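Local coordinates for lumazine protein (Photobacterium kishitanii, PDB 3A35) that serves as an antenna protein of bacterial bioluminescence, shifting luciferase emission to shorter wavelength, and here binds riboflavin in place of its lumazine chromophore, at residues H24-P29 and N79-E84; T40-N45 and V59-D64; C47-V52 and T70-L75; N141-S146 and I165-G170. One frame throughout, in Å; residues are numbered along the deposited sequence. Where two conformers were deposited one is given.

Contact 1. Residues H24-P29 and N79-E84; sequences HGITFP and NKVNLE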
# COMPACT_ATOMS: atom_id res chain seq x y z
N HIS A 24 -2.73 -11.38 -10.23
CA HIS A 24 -2.66 -11.81 -8.88
C HIS A 24 -4.08 -12.14 -8.37
O HIS A 24 -5.03 -11.29 -8.52
CB HIS A 24 -2.13 -10.71 -7.97
CG HIS A 24 -0.68 -10.45 -8.16
ND1 HIS A 24 0.14 -10.02 -7.16
CD2 HIS A 24 0.12 -10.62 -9.25
CE1 HIS A 24 1.38 -9.88 -7.60
NE2 HIS A 24 1.41 -10.21 -8.90
N GLY A 25 -4.26 -13.35 -7.77
CA GLY A 25 -5.47 -13.72 -7.12
C GLY A 25 -5.27 -13.55 -5.63
O GLY A 25 -4.32 -14.21 -5.10
N ILE A 26 -6.09 -12.79 -4.98
CA ILE A 26 -5.87 -12.39 -3.58
C ILE A 26 -7.07 -12.87 -2.78
O ILE A 26 -8.21 -12.47 -3.03
CB ILE A 26 -5.67 -10.85 -3.49
CG1 ILE A 26 -4.49 -10.41 -4.41
CG2 ILE A 26 -5.38 -10.47 -2.05
CD1 ILE A 26 -4.29 -8.88 -4.43
N THR A 27 -6.84 -13.67 -1.71
CA THR A 27 -7.93 -14.01 -0.78
C THR A 27 -8.30 -12.83 0.05
O THR A 27 -7.45 -12.18 0.74
CB THR A 27 -7.41 -15.11 0.17
OG1 THR A 27 -7.04 -16.25 -0.62
CG2 THR A 27 -8.48 -15.51 1.18
N PHE A 28 -9.59 -12.50 0.03
CA PHE A 28 -10.10 -11.36 0.74
C PHE A 28 -10.86 -11.76 1.98
O PHE A 28 -11.53 -12.76 1.93
CB PHE A 28 -11.10 -10.52 -0.10
CG PHE A 28 -10.49 -9.46 -1.01
CD1 PHE A 28 -9.22 -9.60 -1.57
CD2 PHE A 28 -11.23 -8.32 -1.29
CE1 PHE A 28 -8.70 -8.56 -2.36
CE2 PHE A 28 -10.73 -7.31 -2.17
CZ PHE A 28 -9.53 -7.44 -2.69
N PRO A 29 -10.78 -10.93 3.01
CA PRO A 29 -11.66 -11.19 4.18
C PRO A 29 -13.10 -10.96 3.78
O PRO A 29 -13.41 -10.14 2.89
CB PRO A 29 -11.14 -10.19 5.24
CG PRO A 29 -10.33 -9.21 4.57
CD PRO A 29 -9.92 -9.73 3.16
N ASN A 79 2.11 -13.56 0.60
CA ASN A 79 2.33 -12.21 1.12
C ASN A 79 0.96 -11.54 1.39
O ASN A 79 -0.08 -11.80 0.77
CB ASN A 79 3.06 -11.36 0.12
CG ASN A 79 4.53 -11.77 -0.09
OD1 ASN A 79 5.11 -12.66 0.71
ND2 ASN A 79 5.15 -11.19 -1.01
N LYS A 80 1.01 -10.61 2.34
CA LYS A 80 -0.17 -9.90 2.84
C LYS A 80 -0.12 -8.52 2.19
O LYS A 80 0.87 -7.79 2.21
CB LYS A 80 -0.07 -9.72 4.33
CG LYS A 80 -1.07 -8.90 4.96
CD LYS A 80 -0.98 -9.32 6.44
CE LYS A 80 -0.80 -8.15 7.27
NZ LYS A 80 0.73 -8.13 7.41
N VAL A 81 -1.29 -8.14 1.63
CA VAL A 81 -1.46 -6.83 0.94
C VAL A 81 -2.51 -6.01 1.69
O VAL A 81 -3.49 -6.54 2.19
CB VAL A 81 -1.82 -6.97 -0.53
CG1 VAL A 81 -0.68 -7.85 -1.24
CG2 VAL A 81 -3.17 -7.61 -0.67
N ASN A 82 -2.35 -4.70 1.72
CA ASN A 82 -3.38 -3.82 2.33
C ASN A 82 -4.50 -3.62 1.37
O ASN A 82 -4.25 -3.36 0.18
CB ASN A 82 -2.70 -2.51 2.66
CG ASN A 82 -1.64 -2.65 3.75
OD1 ASN A 82 -1.75 -3.60 4.58
ND2 ASN A 82 -0.72 -1.72 3.81
N LEU A 83 -5.73 -3.58 1.86
CA LEU A 83 -6.94 -3.34 1.02
C LEU A 83 -7.71 -2.11 1.49
O LEU A 83 -7.94 -1.98 2.71
CB LEU A 83 -7.89 -4.56 1.11
CG LEU A 83 -7.22 -5.89 0.71
CD1 LEU A 83 -8.17 -7.07 0.98
CD2 LEU A 83 -6.74 -5.85 -0.80
N GLU A 84 -8.18 -1.29 0.55
CA GLU A 84 -9.09 -0.17 0.92
C GLU A 84 -10.06 0.04 -0.25
O GLU A 84 -9.66 0.27 -1.41
CB GLU A 84 -8.36 1.09 1.16
CG GLU A 84 -9.31 2.23 1.64
CD GLU A 84 -8.65 3.55 1.81
OE1 GLU A 84 -7.45 3.78 1.66
OE2 GLU A 84 -9.51 4.51 1.99

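Contact 2. Residues T40-N45 and V59-D64; sequences TVMLVN and VYFDID. With RBF (riboflavin), chain C.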
# COMPACT_ATOMS: atom_id res chain seq x y z
N THR A 40 -14.69 -3.09 -9.80
CA THR A 40 -14.33 -2.25 -8.69
C THR A 40 -12.90 -1.80 -8.82
O THR A 40 -12.00 -2.59 -9.14
CB THR A 40 -14.41 -2.99 -7.38
OG1 THR A 40 -15.80 -3.31 -7.07
CG2 THR A 40 -13.75 -2.27 -6.19
N VAL A 41 -12.68 -0.51 -8.59
CA VAL A 41 -11.34 0.07 -8.60
C VAL A 41 -11.09 0.40 -7.13
O VAL A 41 -11.79 1.16 -6.49
CB VAL A 41 -11.28 1.36 -9.46
CG1 VAL A 41 -9.88 1.95 -9.29
CG2 VAL A 41 -11.44 0.95 -10.88
N MET A 42 -10.08 -0.20 -6.52
CA MET A 42 -9.78 -0.08 -5.08
C MET A 42 -8.32 -0.06 -4.90
O MET A 42 -7.51 -0.27 -5.91
CB MET A 42 -10.39 -1.23 -4.26
CG MET A 42 -9.80 -2.62 -4.74
SD MET A 42 -10.43 -4.00 -3.74
CE MET A 42 -9.70 -3.65 -2.15
N LEU A 43 -7.88 0.27 -3.70
CA LEU A 43 -6.42 0.26 -3.41
C LEU A 43 -5.92 -1.06 -2.86
O LEU A 43 -6.43 -1.58 -1.88
CB LEU A 43 -6.04 1.36 -2.41
CG LEU A 43 -6.47 2.76 -2.84
CD1 LEU A 43 -5.82 3.74 -1.82
CD2 LEU A 43 -6.00 3.14 -4.25
N VAL A 44 -4.86 -1.54 -3.52
CA VAL A 44 -4.18 -2.74 -3.03
C VAL A 44 -2.72 -2.30 -2.79
O VAL A 44 -2.03 -1.80 -3.70
CB VAL A 44 -4.18 -3.83 -4.14
CG1 VAL A 44 -3.38 -5.07 -3.54
CG2 VAL A 44 -5.58 -4.22 -4.45
N ASN A 45 -2.31 -2.37 -1.51
CA ASN A 45 -1.05 -1.73 -1.19
C ASN A 45 -0.91 -0.33 -1.70
O ASN A 45 0.16 0.20 -2.09
CB ASN A 45 0.19 -2.48 -1.62
CG ASN A 45 0.48 -3.72 -0.78
OD1 ASN A 45 0.08 -3.83 0.37
ND2 ASN A 45 1.29 -4.64 -1.34
N VAL A 59 -10.04 -12.66 -5.20
CA VAL A 59 -10.28 -11.53 -6.06
C VAL A 59 -9.07 -11.32 -6.89
O VAL A 59 -7.93 -11.29 -6.41
CB VAL A 59 -10.52 -10.30 -5.13
CG1 VAL A 59 -10.79 -9.06 -6.00
CG2 VAL A 59 -11.76 -10.51 -4.22
N TYR A 60 -9.27 -11.22 -8.20
CA TYR A 60 -8.19 -11.15 -9.15
C TYR A 60 -7.97 -9.74 -9.78
O TYR A 60 -8.95 -9.01 -10.08
CB TYR A 60 -8.48 -12.11 -10.33
CG TYR A 60 -8.42 -13.61 -9.92
CD1 TYR A 60 -7.24 -14.33 -10.13
CD2 TYR A 60 -9.53 -14.26 -9.39
CE1 TYR A 60 -7.17 -15.72 -9.77
CE2 TYR A 60 -9.46 -15.66 -9.08
CZ TYR A 60 -8.30 -16.24 -9.32
OH TYR A 60 -8.14 -17.62 -8.95
N PHE A 61 -6.69 -9.43 -9.95
CA PHE A 61 -6.28 -8.16 -10.55
C PHE A 61 -5.23 -8.42 -11.55
O PHE A 61 -4.33 -9.24 -11.35
CB PHE A 61 -5.65 -7.20 -9.44
CG PHE A 61 -6.57 -6.88 -8.30
CD1 PHE A 61 -7.41 -5.74 -8.40
CD2 PHE A 61 -6.63 -7.68 -7.20
CE1 PHE A 61 -8.28 -5.43 -7.39
CE2 PHE A 61 -7.56 -7.34 -6.12
CZ PHE A 61 -8.34 -6.23 -6.24
N ASP A 62 -5.24 -7.67 -12.66
CA ASP A 62 -4.06 -7.61 -13.54
C ASP A 62 -3.16 -6.42 -13.27
O ASP A 62 -3.74 -5.25 -13.20
CB ASP A 62 -4.58 -7.57 -14.99
CG ASP A 62 -5.10 -8.86 -15.49
OD1 ASP A 62 -4.54 -9.93 -15.12
OD2 ASP A 62 -6.03 -8.95 -16.36
N ILE A 63 -1.89 -6.65 -13.10
CA ILE A 63 -0.97 -5.57 -12.86
C ILE A 63 -0.23 -5.46 -14.20
O ILE A 63 0.49 -6.35 -14.61
CB ILE A 63 -0.00 -5.92 -11.70
CG1 ILE A 63 -0.87 -6.11 -10.37
CG2 ILE A 63 0.98 -4.78 -11.42
CD1 ILE A 63 -1.06 -7.42 -9.99
N ASP A 64 -0.41 -4.29 -14.83
CA ASP A 64 0.16 -4.03 -16.19
C ASP A 64 0.70 -2.60 -16.17
O ASP A 64 1.86 -2.38 -16.10
CB ASP A 64 -0.85 -4.36 -17.27
CG ASP A 64 -2.26 -3.94 -17.00
OD1 ASP A 64 -2.64 -2.92 -16.38
OD2 ASP A 64 -3.21 -4.63 -17.52
N1 RBF C . -2.84 -0.32 -13.06
C2 RBF C . -2.75 -1.65 -13.24
O2 RBF C . -1.63 -2.22 -13.42
N3 RBF C . -3.85 -2.50 -13.19
C4 RBF C . -5.15 -2.00 -12.94
O4 RBF C . -6.09 -2.80 -12.90
C4A RBF C . -5.21 -0.59 -12.83
N5 RBF C . -6.53 -0.02 -12.68
C5A RBF C . -6.60 1.37 -12.55
C6 RBF C . -7.88 1.92 -12.54
C7 RBF C . -7.92 3.34 -12.44
C7M RBF C . -9.35 3.94 -12.48
C8 RBF C . -6.82 4.13 -12.34
C8M RBF C . -6.97 5.58 -12.18
C9 RBF C . -5.50 3.54 -12.34
C9A RBF C . -5.41 2.16 -12.54
N10 RBF C . -4.12 1.53 -12.65
C10 RBF C . -4.09 0.18 -12.86
C1' RBF C . -2.93 2.27 -12.73
C2' RBF C . -2.07 2.28 -11.49
O2' RBF C . -2.87 2.75 -10.35
C3' RBF C . -0.94 3.15 -11.63
O3' RBF C . -0.20 2.61 -12.85
C4' RBF C . 0.11 3.02 -10.51
O4' RBF C . -0.41 3.62 -9.31
C5' RBF C . 1.43 3.72 -10.86
O5' RBF C . 2.44 3.49 -9.88

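Contact 3. Residues C47-V52 and T70-L75; sequences CSLTVV and TTFREL. With RBF (riboflavin), chain C.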
# COMPACT_ATOMS: atom_id res chain seq x y z
N CYS A 47 -2.17 1.04 -4.27
CA CYS A 47 -2.21 1.26 -5.72
C CYS A 47 -3.65 1.02 -6.23
O CYS A 47 -4.23 -0.01 -5.97
CB CYS A 47 -1.33 0.20 -6.33
SG CYS A 47 -1.13 0.34 -8.15
N SER A 48 -4.14 1.97 -7.06
CA SER A 48 -5.42 1.74 -7.68
C SER A 48 -5.29 0.56 -8.69
O SER A 48 -4.53 0.65 -9.66
CB SER A 48 -5.91 2.97 -8.42
OG SER A 48 -6.38 3.96 -7.50
N LEU A 49 -6.16 -0.43 -8.52
CA LEU A 49 -6.29 -1.61 -9.41
C LEU A 49 -7.74 -1.93 -9.60
O LEU A 49 -8.60 -1.64 -8.75
CB LEU A 49 -5.56 -2.87 -8.85
CG LEU A 49 -4.07 -2.71 -8.58
CD1 LEU A 49 -3.53 -4.00 -7.93
CD2 LEU A 49 -3.26 -2.43 -9.89
N THR A 50 -8.02 -2.57 -10.72
CA THR A 50 -9.42 -2.93 -11.10
C THR A 50 -9.68 -4.42 -10.92
O THR A 50 -8.92 -5.23 -11.46
CB THR A 50 -9.58 -2.54 -12.61
OG1 THR A 50 -9.25 -1.15 -12.75
CG2 THR A 50 -11.10 -2.82 -12.99
N VAL A 51 -10.75 -4.77 -10.25
CA VAL A 51 -11.02 -6.22 -10.14
C VAL A 51 -11.39 -6.82 -11.50
O VAL A 51 -12.31 -6.26 -12.15
CB VAL A 51 -12.16 -6.42 -9.12
CG1 VAL A 51 -12.61 -7.87 -9.07
CG2 VAL A 51 -11.82 -5.89 -7.72
N VAL A 52 -10.74 -7.91 -11.83
CA VAL A 52 -11.01 -8.57 -13.13
C VAL A 52 -11.95 -9.76 -12.91
O VAL A 52 -12.67 -10.08 -13.86
CB VAL A 52 -9.66 -9.10 -13.66
CG1 VAL A 52 -9.85 -10.33 -14.60
CG2 VAL A 52 -8.84 -7.91 -14.21
N THR A 70 5.72 -0.20 -8.90
CA THR A 70 5.17 -0.79 -7.64
C THR A 70 5.88 -2.08 -7.28
O THR A 70 6.67 -2.61 -8.09
CB THR A 70 3.63 -1.12 -7.82
OG1 THR A 70 3.51 -2.08 -8.88
CG2 THR A 70 2.82 0.15 -8.20
N THR A 71 5.54 -2.63 -6.11
CA THR A 71 6.18 -3.87 -5.64
C THR A 71 5.60 -5.11 -6.21
O THR A 71 6.12 -6.25 -5.91
CB THR A 71 6.20 -3.84 -4.10
OG1 THR A 71 4.84 -3.84 -3.72
CG2 THR A 71 6.92 -2.64 -3.59
N PHE A 72 4.44 -5.04 -6.90
CA PHE A 72 3.74 -6.28 -7.25
C PHE A 72 4.60 -7.35 -7.98
O PHE A 72 4.49 -8.54 -7.63
CB PHE A 72 2.55 -5.98 -8.11
CG PHE A 72 1.45 -5.28 -7.36
CD1 PHE A 72 0.67 -5.99 -6.48
CD2 PHE A 72 1.24 -3.92 -7.50
CE1 PHE A 72 -0.38 -5.31 -5.79
CE2 PHE A 72 0.21 -3.26 -6.81
CZ PHE A 72 -0.57 -3.94 -5.94
N ARG A 73 5.53 -6.88 -8.79
CA ARG A 73 6.29 -7.77 -9.69
C ARG A 73 7.00 -8.75 -8.84
O ARG A 73 7.13 -9.96 -9.28
CB ARG A 73 7.20 -6.88 -10.55
CG ARG A 73 8.15 -7.65 -11.55
CD ARG A 73 8.85 -6.72 -12.49
NE ARG A 73 9.30 -5.44 -11.88
CZ ARG A 73 9.40 -4.29 -12.56
NH1 ARG A 73 9.08 -4.31 -13.85
NH2 ARG A 73 9.84 -3.18 -12.00
N GLU A 74 7.45 -8.31 -7.65
CA GLU A 74 8.30 -9.19 -6.77
C GLU A 74 7.58 -9.76 -5.65
O GLU A 74 8.20 -10.40 -4.82
CB GLU A 74 9.42 -8.39 -6.17
CG GLU A 74 10.79 -8.79 -6.50
CD GLU A 74 11.24 -7.96 -7.59
OE1 GLU A 74 10.64 -8.19 -8.67
OE2 GLU A 74 12.18 -7.11 -7.37
N LEU A 75 6.29 -9.58 -5.52
CA LEU A 75 5.62 -10.23 -4.42
C LEU A 75 5.46 -11.75 -4.72
O LEU A 75 5.60 -12.23 -5.84
CB LEU A 75 4.22 -9.57 -4.17
CG LEU A 75 4.22 -8.06 -3.81
CD1 LEU A 75 2.75 -7.66 -3.64
CD2 LEU A 75 4.99 -7.87 -2.62
N1 RBF C . -2.84 -0.32 -13.06
C2 RBF C . -2.75 -1.65 -13.24
O2 RBF C . -1.63 -2.22 -13.42
N3 RBF C . -3.85 -2.50 -13.19
C4 RBF C . -5.15 -2.00 -12.94
O4 RBF C . -6.09 -2.80 -12.90
C4A RBF C . -5.21 -0.59 -12.83
N5 RBF C . -6.53 -0.02 -12.68
C5A RBF C . -6.60 1.37 -12.55
C6 RBF C . -7.88 1.92 -12.54
C7 RBF C . -7.92 3.34 -12.44
C7M RBF C . -9.35 3.94 -12.48
C8 RBF C . -6.82 4.13 -12.34
C8M RBF C . -6.97 5.58 -12.18
C9 RBF C . -5.50 3.54 -12.34
C9A RBF C . -5.41 2.16 -12.54
N10 RBF C . -4.12 1.53 -12.65
C10 RBF C . -4.09 0.18 -12.86
C1' RBF C . -2.93 2.27 -12.73
C2' RBF C . -2.07 2.28 -11.49
O2' RBF C . -2.87 2.75 -10.35
C3' RBF C . -0.94 3.15 -11.63
O3' RBF C . -0.20 2.61 -12.85
C4' RBF C . 0.11 3.02 -10.51
O4' RBF C . -0.41 3.62 -9.31
C5' RBF C . 1.43 3.72 -10.86
O5' RBF C . 2.44 3.49 -9.88

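Contact 4. Residues N141-S146 and I165-G170; sequences NGVSHS and ITTNLG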
# COMPACT_ATOMS: atom_id res chain seq x y z
N ASN A 141 2.38 1.86 1.20
CA ASN A 141 1.45 0.76 1.02
C ASN A 141 -0.03 1.04 1.32
O ASN A 141 -0.76 0.16 1.78
CB ASN A 141 1.89 -0.50 1.80
CG ASN A 141 3.15 -1.18 1.34
OD1 ASN A 141 3.59 -2.13 2.16
ND2 ASN A 141 3.62 -0.94 0.21
N GLY A 142 -0.39 2.30 1.02
CA GLY A 142 -1.80 2.62 1.22
C GLY A 142 -2.13 3.14 2.60
O GLY A 142 -3.31 3.45 2.87
N VAL A 143 -1.16 3.21 3.52
CA VAL A 143 -1.41 3.85 4.85
C VAL A 143 -0.90 5.29 4.75
O VAL A 143 0.23 5.58 4.44
CB VAL A 143 -0.56 3.11 5.85
CG1 VAL A 143 -0.71 3.79 7.26
CG2 VAL A 143 -0.99 1.62 5.97
N SER A 144 -1.89 6.17 4.90
CA SER A 144 -1.57 7.62 4.91
C SER A 144 -1.22 8.16 6.37
O SER A 144 -1.97 7.85 7.31
CB SER A 144 -2.72 8.41 4.31
OG SER A 144 -2.33 9.82 4.34
N HIS A 145 -0.06 8.82 6.52
CA HIS A 145 0.31 9.30 7.87
C HIS A 145 1.28 10.43 7.62
O HIS A 145 1.99 10.48 6.59
CB HIS A 145 1.00 8.19 8.65
CG HIS A 145 1.11 8.44 10.12
ND1 HIS A 145 2.10 9.23 10.67
CD2 HIS A 145 0.31 8.04 11.13
CE1 HIS A 145 1.93 9.26 11.99
NE2 HIS A 145 0.86 8.54 12.29
N SER A 146 1.31 11.36 8.61
CA SER A 146 2.34 12.42 8.58
C SER A 146 3.75 11.88 8.62
O SER A 146 3.99 10.89 9.30
CB SER A 146 2.21 13.35 9.81
OG SER A 146 2.11 12.58 11.03
N ILE A 165 -0.86 -4.18 13.38
CA ILE A 165 -1.85 -5.28 13.49
C ILE A 165 -2.74 -5.29 12.32
O ILE A 165 -2.85 -6.30 11.64
CB ILE A 165 -2.64 -5.25 14.90
CG1 ILE A 165 -1.67 -5.60 16.04
CG2 ILE A 165 -3.92 -6.16 14.91
CD1 ILE A 165 -2.22 -5.13 17.46
N THR A 166 -3.29 -4.11 11.98
CA THR A 166 -4.37 -4.02 11.05
C THR A 166 -3.85 -3.75 9.57
O THR A 166 -4.65 -3.69 8.60
CB THR A 166 -5.33 -2.86 11.54
OG1 THR A 166 -4.77 -1.55 11.45
CG2 THR A 166 -5.60 -3.06 13.05
N THR A 167 -2.53 -3.66 9.40
CA THR A 167 -2.01 -3.50 7.98
C THR A 167 -0.75 -4.32 7.86
O THR A 167 -0.19 -4.76 8.98
CB THR A 167 -1.55 -2.11 7.80
OG1 THR A 167 -0.31 -1.84 8.53
CG2 THR A 167 -2.65 -1.07 8.15
N ASN A 168 -0.15 -4.41 6.70
CA ASN A 168 1.07 -5.17 6.58
C ASN A 168 2.32 -4.41 7.04
O ASN A 168 3.44 -4.88 6.85
CB ASN A 168 1.26 -5.66 5.14
CG ASN A 168 1.45 -4.54 4.12
OD1 ASN A 168 1.74 -3.38 4.42
ND2 ASN A 168 1.34 -4.93 2.87
N LEU A 169 2.12 -3.22 7.65
CA LEU A 169 3.28 -2.50 8.24
C LEU A 169 4.05 -3.38 9.21
O LEU A 169 5.28 -3.23 9.32
CB LEU A 169 2.91 -1.09 8.84
CG LEU A 169 2.49 -0.08 7.80
CD1 LEU A 169 2.14 1.25 8.58
CD2 LEU A 169 3.55 0.22 6.71
N GLY A 170 3.37 -4.30 9.87
CA GLY A 170 4.02 -5.14 10.84
C GLY A 170 4.75 -6.33 10.22
O GLY A 170 5.29 -7.17 10.96

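Contact 1. Residues H24-P29 and N79-E84
Leu83 lies over one face of the Phe28 ring. Its CD1 methyl sits 3.6 Å from the centroid of the Phe28 ring and only 8° off the ring normal, a well-centred CH-pi contact. The second methyl of the same leucine reaches the rim: Leu83 CD2 is 3.7 Å from Phe28 CE1 and about as close to CZ. One branched side chain thus holds both the middle and the border of the ring. The benzyl group turns to meet it: Phe28 CG stands anti to its own carbonyl carbon (chi1 -86°), and the ring end comes nearer to strand 80-84 than CB does. Pro29 CD meets the same Leu83 CD1 end-on at 3.9 Å. Further along, Ile26 and Val81 approach at a slant, with Ile26 CG2 3.9 Å from Val81 CG2. Ile26 CG2 also lies in the plane of the Phe28 ring, at its edge. The contact is apolar and largely buried. Strands 22-27 and 80-84 face one another across the interior of the six-stranded antiparallel barrel; Phe28 and Pro29 come just after the first. Strand 58-63 adds Phe61 and Val59, and strand 41-44 adds Met42 and Val44. Pro29 is the N-cap of helix 30-34.

Contact 2. Residues T40-N45 and V59-D64
Phe61 of strand 58-63 meets Met42 and Val44 of strand 41-44 inside the antiparallel six-stranded barrel of the first lumazine-binding repeat. The two strands are not neighbours in the sheet, since strand 47-55 runs between them. At the start of residues 59-64, Val59 pairs through its backbone with Ile26 of strand 22-27. Phe61 then points into the barrel. Val44 CG2 lies over one face of its ring, offset toward the rim, 4.1 Å from the ring centroid and 21° off the normal. This branch of the valine stands anti to the carbonyl carbon and beside the backbone N, which brings it over the ring. Met42 comes to the ring edge instead, at about a right angle to the phenylalanine side chain. This is a Met-aromatic contact, with Met42 SD 3.9 Å from Phe61 CZ and 81° off the ring normal as seen from the centroid. Asp62 turns to the outer side, where its carboxylate forms a salt bridge with Arg23, while its backbone serves the ligand: riboflavin N3 donates to Asp62 O at 2.8 Å. Ile63 follows, with its side chain against His24. At the other end of the flavin, Val41 CG1 packs 3.8 Å from the riboflavin methyl C7M. Just past the strand, Asp64 N donates to riboflavin O2 at 2.8 Å in a nearly straight bond of 171°.

Contact 3. Residues C47-V52 and T70-L75
Part of the riboflavin pocket is built from strand 47-55 and the loop that carries Thr70 and Phe72. Cys47 and Leu49 meet the Phe72 ring from this strand. Cys47 CB lies in the plane of the ring at its edge, 3.8 Å from Phe72 CE2. Its sulfur, anti to the backbone N (chi1 -176°), stays at that edge too while pointing toward the ribityl chain. Cys47 SG makes a sulfur-aromatic contact, 5.4 Å from the ring centroid and 77° off the normal, and lies 4.0 Å from Thr70 CG2. Leu49 reaches out to meet the oncoming ring, with Leu49 CD1 3.6 Å from Phe72 CZ. The other leucine methyl serves the ligand: Leu49 CD2 packs 3.4 Å from riboflavin N3. Around this leucine the strand hydrogen-bonds the ligand at three points. Ser48 O accepts from riboflavin O2', Thr50 N donates to riboflavin O4 at 2.9 Å, and Thr50 OG1 donates to riboflavin N5 at 2.9 Å. Thr70 OG1 bonds to Ala66 O, and its methyl faces the end of the ribityl chain. The strand along the flavin and the loop beside the ribityl tail, with Ile102 O, form part of the chromophore site of the lumazine-binding fold shared with riboflavin synthase.

Contact 4. Residues N141-S146 and I165-G170
Thr167 OG1 is held by two backbone groups. It accepts from Leu169 N, at 2.9 Å from that nitrogen and with an angle of 156° at the hydrogen, which closes an ST turn. It also hydrogen-bonds Leu163 O, just ahead of the segment. Thr167 OG1 stands between the backbone N and the carbonyl carbon (chi1 72°), while CG2, anti to the carbonyl carbon, is sent toward the facing strand. There Thr167 CG2 meets Val143 CG2 end to end at 3.8 Å. The other branch of the valine reaches Leu169: Val143 CG1 is 4.0 Å from Leu169 CD1, again methyl against methyl. Asn141 and Asn168 cross at about a right angle, their amide planes 67° apart. Asn82 OD1 accepts from Asn168 N, and Asn82 ND2 donates to Asn141 O. Asn82, in the first repeat, thus binds one residue of each segment. Tyr159 of strand 154-160 packs on Val143 and Leu169. The contact joins the start of strand 143-151 in the second barrel to the turn after helix 163-166. Its chemistry is divided: methyl groups fill the part near Val143, while the Asn168 amide and the Asn141 backbone O serve the junction between the repeats, where Lys80 O accepts from Asn168 ND2.

Contacts 1, 2 and 3 belong to the first repeat and contact 4 to the second. Contact 2 is nested inside the chain loop closed by contact 1, their centres about 9 Å apart, and both fill the same barrel. Contacts 2 and 3 alternate along the chain and lie closer still, with centres about 6 Å apart; both touch riboflavin, one mainly through strand 58-63 and the residue after it, the other mainly through strand 47-55. Contact 1 is more distant from the ligand, the side chain of Ile26 being about 11 Å from it. Contact 4 meets contact 1 between the repeats, their centres about 14 Å apart, but does not touch contact 3. The side chain of Asn141 in contact 4 is about 11 Å from riboflavin.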